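Local structure of uncharacterized protein (4IYK) at residues A[191-203]-A[213-225]. The protein is of unknown function but probably binds carbohydrate, pairing a transthyretin-like N-terminal domain with an E-set-like C-terminal one. Residues are numbered along the deposited sequence; the frame is centred on the assembly and turned at random.
Sequences LKYSKNYYFRIGA and VRHNYAPVVVIKL. With EDO (1,2-ethanediol), chain E.
Tyr-197 and Ile-223 exchange two backbone hydrogen bonds, as do Phe-199 with Val-221 and Ala-203 with Asn-216, making an antiparallel beta hairpin. The register shifts by one residue between Phe-199 and Gly-202, splitting the pairing into two ladders; there water bridges Ile-201 N and Pro-219 O, and Ala-218 N binds Ile-201 O at 3.1 Å. At the far end Lys-224 NZ, swung round by bends late in its long chain, donates to Ser-194 O (2.7 Å) in the type II turn Lys-192 to Lys-195.

The cation-pi stack is made by Arg-200 and Tyr-217. With CG anti to the backbone N (chi1 -161°) and the chain extended to NE, the long arginine lays its flat guanidinium over one face of the tyrosine, planes 9° apart and CZ 3.8 Å from the ring centroid. Ser-32 O and Val-149 O take its NH1, while Tyr-217 OH is bonded to Asp-33 OD2 and Asn-151 N, so both flat groups are held in place.

Among apolar contacts, branched Val-222 sets CG2 over the Tyr-198 face, 3.7 Å from its centroid (CH-pi), while Val-220 CG1 meets that ring's edge. Leu-225 CD1 packs against Tyr-197 CD2 at 3.5 Å.

Apolar Phe-199 and Ile-201 suit the buried interior, against strands 107-117 and 120-129; strand 196-206 lies between 135-144 and 216-224.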
loop_
_atom_site.group_PDB
_atom_site.type_symbol
_atom_site.label_atom_id
_atom_site.label_comp_id
_atom_site.label_asym_id
_atom_site.label_seq_id
_atom_site.Cartn_x
_atom_site.Cartn_y
_atom_site.Cartn_z
ATOM N N LEU A 191 18.421 13.374 -0.276
ATOM C CA LEU A 191 18.589 12.453 -1.419
ATOM C C LEU A 191 20.021 12.624 -1.863
ATOM O O LEU A 191 20.320 13.473 -2.696
ATOM C CB LEU A 191 17.563 12.746 -2.544
ATOM C CG LEU A 191 16.087 12.445 -2.196
ATOM C CD1 LEU A 191 15.167 12.983 -3.269
ATOM C CD2 LEU A 191 15.848 10.969 -2.007
ATOM N N LYS A 192 20.920 11.900 -1.212
ATOM C CA LYS A 192 22.351 12.106 -1.352
ATOM C C LYS A 192 22.944 11.475 -2.587
ATOM O O LYS A 192 22.683 10.326 -2.910
ATOM C CB LYS A 192 23.099 11.630 -0.096
ATOM C CG LYS A 192 22.568 12.268 1.195
ATOM C CD LYS A 192 23.470 11.931 2.374
ATOM C CE LYS A 192 22.697 11.574 3.615
ATOM N NZ LYS A 192 23.565 10.902 4.625
ATOM N N TYR A 193 23.786 12.239 -3.261
ATOM C CA TYR A 193 24.495 11.793 -4.447
ATOM C C TYR A 193 25.242 10.457 -4.176
ATOM O O TYR A 193 25.846 10.306 -3.113
ATOM C CB TYR A 193 25.508 12.888 -4.864
ATOM C CG TYR A 193 26.381 12.434 -6.008
ATOM C CD1 TYR A 193 25.884 12.384 -7.308
ATOM C CD2 TYR A 193 27.677 11.974 -5.783
ATOM C CE1 TYR A 193 26.649 11.877 -8.352
ATOM C CE2 TYR A 193 28.444 11.452 -6.818
ATOM C CZ TYR A 193 27.931 11.422 -8.103
ATOM O OH TYR A 193 28.682 10.938 -9.132
ATOM N N SER A 194 25.200 9.517 -5.145
ATOM C CA SER A 194 25.855 8.198 -5.149
ATOM C C SER A 194 25.141 7.157 -4.275
ATOM O O SER A 194 25.604 6.020 -4.243
ATOM C CB SER A 194 27.342 8.273 -4.757
ATOM O OG SER A 194 27.600 8.419 -3.365
ATOM N N LYS A 195 24.049 7.516 -3.576
ATOM C CA LYS A 195 23.346 6.547 -2.707
ATOM C C LYS A 195 22.079 6.017 -3.374
ATOM O O LYS A 195 21.510 6.685 -4.256
ATOM C CB LYS A 195 22.983 7.145 -1.322
ATOM C CG LYS A 195 24.146 7.722 -0.498
ATOM C CD LYS A 195 25.113 6.680 0.040
ATOM C CE LYS A 195 26.342 7.328 0.658
ATOM N NZ LYS A 195 27.367 6.318 1.024
ATOM N N ASN A 196 21.651 4.798 -2.957
ATOM C CA ASN A 196 20.417 4.161 -3.451
ATOM C C ASN A 196 19.206 4.657 -2.677
ATOM O O ASN A 196 19.231 4.696 -1.439
ATOM C CB ASN A 196 20.485 2.623 -3.320
ATOM C CG ASN A 196 21.325 1.929 -4.347
ATOM O OD1 ASN A 196 21.096 2.026 -5.553
ATOM N ND2 ASN A 196 22.257 1.127 -3.878
ATOM N N TYR A 197 18.144 5.019 -3.405
ATOM C CA TYR A 197 16.867 5.443 -2.846
ATOM C C TYR A 197 15.724 4.692 -3.523
ATOM O O TYR A 197 15.825 4.274 -4.692
ATOM C CB TYR A 197 16.665 6.973 -2.956
ATOM C CG TYR A 197 17.616 7.699 -2.035
ATOM C CD1 TYR A 197 17.310 7.886 -0.682
ATOM C CD2 TYR A 197 18.883 8.081 -2.472
ATOM C CE1 TYR A 197 18.226 8.479 0.193
ATOM C CE2 TYR A 197 19.779 8.726 -1.620
ATOM C CZ TYR A 197 19.451 8.910 -0.287
ATOM O OH TYR A 197 20.370 9.493 0.553
ATOM N N TYR A 198 14.657 4.495 -2.741
ATOM C CA TYR A 198 13.461 3.785 -3.138
ATOM C C TYR A 198 12.316 4.792 -3.277
ATOM O O TYR A 198 12.107 5.635 -2.392
ATOM C CB TYR A 198 13.162 2.688 -2.117
ATOM C CG TYR A 198 14.244 1.617 -2.065
ATOM C CD1 TYR A 198 15.484 1.873 -1.477
ATOM C CD2 TYR A 198 14.040 0.359 -2.634
ATOM C CE1 TYR A 198 16.468 0.889 -1.401
ATOM C CE2 TYR A 198 15.015 -0.642 -2.546
ATOM C CZ TYR A 198 16.231 -0.366 -1.942
ATOM O OH TYR A 198 17.217 -1.325 -1.897
ATOM N N PHE A 199 11.670 4.766 -4.449
ATOM C CA PHE A 199 10.587 5.685 -4.817
ATOM C C PHE A 199 9.317 4.884 -4.990
ATOM O O PHE A 199 9.353 3.752 -5.490
ATOM C CB PHE A 199 10.945 6.481 -6.093
ATOM C CG PHE A 199 12.184 7.326 -5.926
ATOM C CD1 PHE A 199 12.097 8.635 -5.448
ATOM C CD2 PHE A 199 13.447 6.791 -6.160
ATOM C CE1 PHE A 199 13.254 9.399 -5.232
ATOM C CE2 PHE A 199 14.600 7.560 -5.958
ATOM C CZ PHE A 199 14.499 8.853 -5.483
ATOM N N ARG A 200 8.210 5.432 -4.519
ATOM C CA ARG A 200 6.938 4.717 -4.578
ATOM C C ARG A 200 5.782 5.660 -4.852
ATOM O O ARG A 200 5.518 6.595 -4.085
ATOM C CB ARG A 200 6.708 3.953 -3.262
ATOM C CG ARG A 200 5.676 2.820 -3.338
ATOM C CD ARG A 200 5.445 2.288 -1.932
ATOM N NE ARG A 200 4.731 1.003 -1.908
ATOM C CZ ARG A 200 4.246 0.437 -0.804
ATOM N NH1 ARG A 200 4.396 1.024 0.368
ATOM N NH2 ARG A 200 3.612 -0.723 -0.870
ATOM N N ILE A 201 5.087 5.417 -5.962
ATOM C CA ILE A 201 3.890 6.188 -6.312
ATOM C C ILE A 201 2.770 5.741 -5.372
ATOM O O ILE A 201 2.530 4.540 -5.280
ATOM C CB ILE A 201 3.463 5.949 -7.790
ATOM C CG1 ILE A 201 4.528 6.427 -8.779
ATOM C CG2 ILE A 201 2.053 6.592 -8.089
ATOM C CD1 ILE A 201 4.465 5.716 -10.159
ATOM N N GLY A 202 2.095 6.696 -4.740
ATOM C CA GLY A 202 0.931 6.464 -3.901
ATOM C C GLY A 202 -0.283 7.256 -4.376
ATOM O O GLY A 202 -0.146 8.361 -4.909
ATOM N N ALA A 203 -1.480 6.715 -4.165
ATOM C CA ALA A 203 -2.736 7.390 -4.502
ATOM C C ALA A 203 -3.725 7.150 -3.397
ATOM O O ALA A 203 -3.979 6.002 -3.039
ATOM C CB ALA A 203 -3.293 6.902 -5.836
ATOM N N VAL A 213 -9.559 5.794 5.042
ATOM C CA VAL A 213 -9.001 5.350 3.777
ATOM C C VAL A 213 -7.499 5.533 3.832
ATOM O O VAL A 213 -7.032 6.591 4.261
ATOM C CB VAL A 213 -9.639 6.092 2.571
ATOM C CG1 VAL A 213 -8.952 5.726 1.258
ATOM C CG2 VAL A 213 -11.142 5.821 2.490
ATOM N N ARG A 214 -6.753 4.506 3.390
ATOM C CA ARG A 214 -5.289 4.507 3.323
ATOM C C ARG A 214 -4.842 4.496 1.869
ATOM O O ARG A 214 -5.624 4.125 0.989
ATOM C CB ARG A 214 -4.690 3.295 4.077
ATOM C CG ARG A 214 -5.066 3.207 5.567
ATOM C CD ARG A 214 -4.499 4.366 6.346
ATOM N NE ARG A 214 -4.428 4.104 7.780
ATOM C CZ ARG A 214 -3.829 4.907 8.659
ATOM N NH1 ARG A 214 -3.243 6.030 8.256
ATOM N NH2 ARG A 214 -3.791 4.582 9.943
ATOM N N HIS A 215 -3.583 4.909 1.614
ATOM C CA HIS A 215 -3.047 4.955 0.261
ATOM C C HIS A 215 -2.970 3.613 -0.398
ATOM O O HIS A 215 -2.633 2.598 0.233
ATOM C CB HIS A 215 -1.592 5.517 0.253
ATOM C CG HIS A 215 -1.471 6.976 0.544
ATOM N ND1 HIS A 215 -1.489 7.445 1.824
ATOM C CD2 HIS A 215 -1.235 8.004 -0.300
ATOM C CE1 HIS A 215 -1.334 8.757 1.733
ATOM N NE2 HIS A 215 -1.126 9.131 0.477
ATOM N N ASN A 216 -3.154 3.642 -1.716
ATOM C CA ASN A 216 -2.862 2.556 -2.629
ATOM C C ASN A 216 -1.503 2.886 -3.260
ATOM O O ASN A 216 -1.142 4.047 -3.338
ATOM C CB ASN A 216 -3.958 2.399 -3.652
ATOM C CG ASN A 216 -5.212 1.806 -3.065
ATOM O OD1 ASN A 216 -6.220 2.472 -2.953
ATOM N ND2 ASN A 216 -5.174 0.535 -2.679
ATOM N N TYR A 217 -0.756 1.871 -3.691
ATOM C CA TYR A 217 0.592 2.026 -4.209
ATOM C C TYR A 217 0.882 1.220 -5.449
ATOM O O TYR A 217 0.304 0.161 -5.675
ATOM C CB TYR A 217 1.593 1.547 -3.121
ATOM C CG TYR A 217 1.591 2.373 -1.856
ATOM C CD1 TYR A 217 2.188 3.624 -1.821
ATOM C CD2 TYR A 217 0.945 1.921 -0.704
ATOM C CE1 TYR A 217 2.201 4.390 -0.656
ATOM C CE2 TYR A 217 0.939 2.680 0.464
ATOM C CZ TYR A 217 1.578 3.913 0.484
ATOM O OH TYR A 217 1.635 4.665 1.624
ATOM N N ALA A 218 1.866 1.699 -6.198
ATOM C CA ALA A 218 2.523 1.004 -7.288
ATOM C C ALA A 218 3.759 0.314 -6.669
ATOM O O ALA A 218 4.134 0.700 -5.565
ATOM C CB ALA A 218 2.948 1.991 -8.362
ATOM N N PRO A 219 4.385 -0.710 -7.291
ATOM C CA PRO A 219 5.577 -1.324 -6.661
ATOM C C PRO A 219 6.754 -0.326 -6.545
ATOM O O PRO A 219 6.876 0.601 -7.359
ATOM C CB PRO A 219 5.918 -2.501 -7.603
ATOM C CG PRO A 219 4.650 -2.745 -8.397
ATOM C CD PRO A 219 4.065 -1.365 -8.575
ATOM N N VAL A 220 7.581 -0.500 -5.509
ATOM C CA VAL A 220 8.776 0.322 -5.220
ATOM C C VAL A 220 9.788 0.248 -6.396
ATOM O O VAL A 220 9.982 -0.819 -6.983
ATOM C CB VAL A 220 9.422 -0.134 -3.890
ATOM C CG1 VAL A 220 10.802 0.486 -3.698
ATOM C CG2 VAL A 220 8.531 0.192 -2.709
ATOM N N VAL A 221 10.401 1.405 -6.755
ATOM C CA VAL A 221 11.433 1.520 -7.796
ATOM C C VAL A 221 12.720 2.038 -7.114
ATOM O O VAL A 221 12.708 3.123 -6.543
ATOM C CB VAL A 221 10.995 2.427 -8.971
ATOM C CG1 VAL A 221 12.100 2.556 -10.032
ATOM C CG2 VAL A 221 9.689 1.929 -9.599
ATOM N N VAL A 222 13.794 1.243 -7.131
ATOM C CA VAL A 222 15.100 1.622 -6.550
ATOM C C VAL A 222 15.878 2.364 -7.628
ATOM O O VAL A 222 15.875 1.944 -8.782
ATOM C CB VAL A 222 15.912 0.429 -5.930
ATOM C CG1 VAL A 222 16.273 -0.650 -6.970
ATOM C CG2 VAL A 222 17.164 0.917 -5.187
ATOM N N ILE A 223 16.518 3.489 -7.263
ATOM C CA ILE A 223 17.331 4.293 -8.184
ATOM C C ILE A 223 18.616 4.695 -7.472
ATOM O O ILE A 223 18.566 5.174 -6.331
ATOM C CB ILE A 223 16.575 5.547 -8.745
ATOM C CG1 ILE A 223 15.256 5.143 -9.499
ATOM C CG2 ILE A 223 17.505 6.371 -9.651
ATOM C CD1 ILE A 223 14.369 6.255 -10.008
ATOM N N LYS A 224 19.764 4.482 -8.132
ATOM C CA LYS A 224 21.046 4.913 -7.572
ATOM C C LYS A 224 21.280 6.330 -8.037
ATOM O O LYS A 224 21.251 6.581 -9.242
ATOM C CB LYS A 224 22.199 3.992 -7.983
ATOM C CG LYS A 224 23.534 4.463 -7.403
ATOM C CD LYS A 224 24.575 3.401 -7.576
ATOM C CE LYS A 224 25.188 3.018 -6.265
ATOM N NZ LYS A 224 26.267 3.957 -5.863
ATOM N N LEU A 225 21.461 7.257 -7.097
ATOM C CA LEU A 225 21.655 8.666 -7.451
ATOM C C LEU A 225 23.155 8.998 -7.679
ATOM O O LEU A 225 23.991 8.076 -7.682
ATOM C CB LEU A 225 21.055 9.590 -6.362
ATOM C CG LEU A 225 19.577 9.403 -5.980
ATOM C CD1 LEU A 225 19.154 10.477 -5.020
ATOM C CD2 LEU A 225 18.667 9.433 -7.202
ATOM O OXT LEU A 225 23.487 10.174 -7.900
HETATM C C1 EDO E . -4.830 8.808 5.044
HETATM O O1 EDO E . -5.698 8.170 5.970
HETATM C C2 EDO E . -3.354 8.638 5.471
HETATM O O2 EDO E . -3.095 7.322 5.947
HETATM O O HOH W 1 3.454 -1.912 -3.415
HETATM O O HOH W 2 6.217 3.310 -7.581
#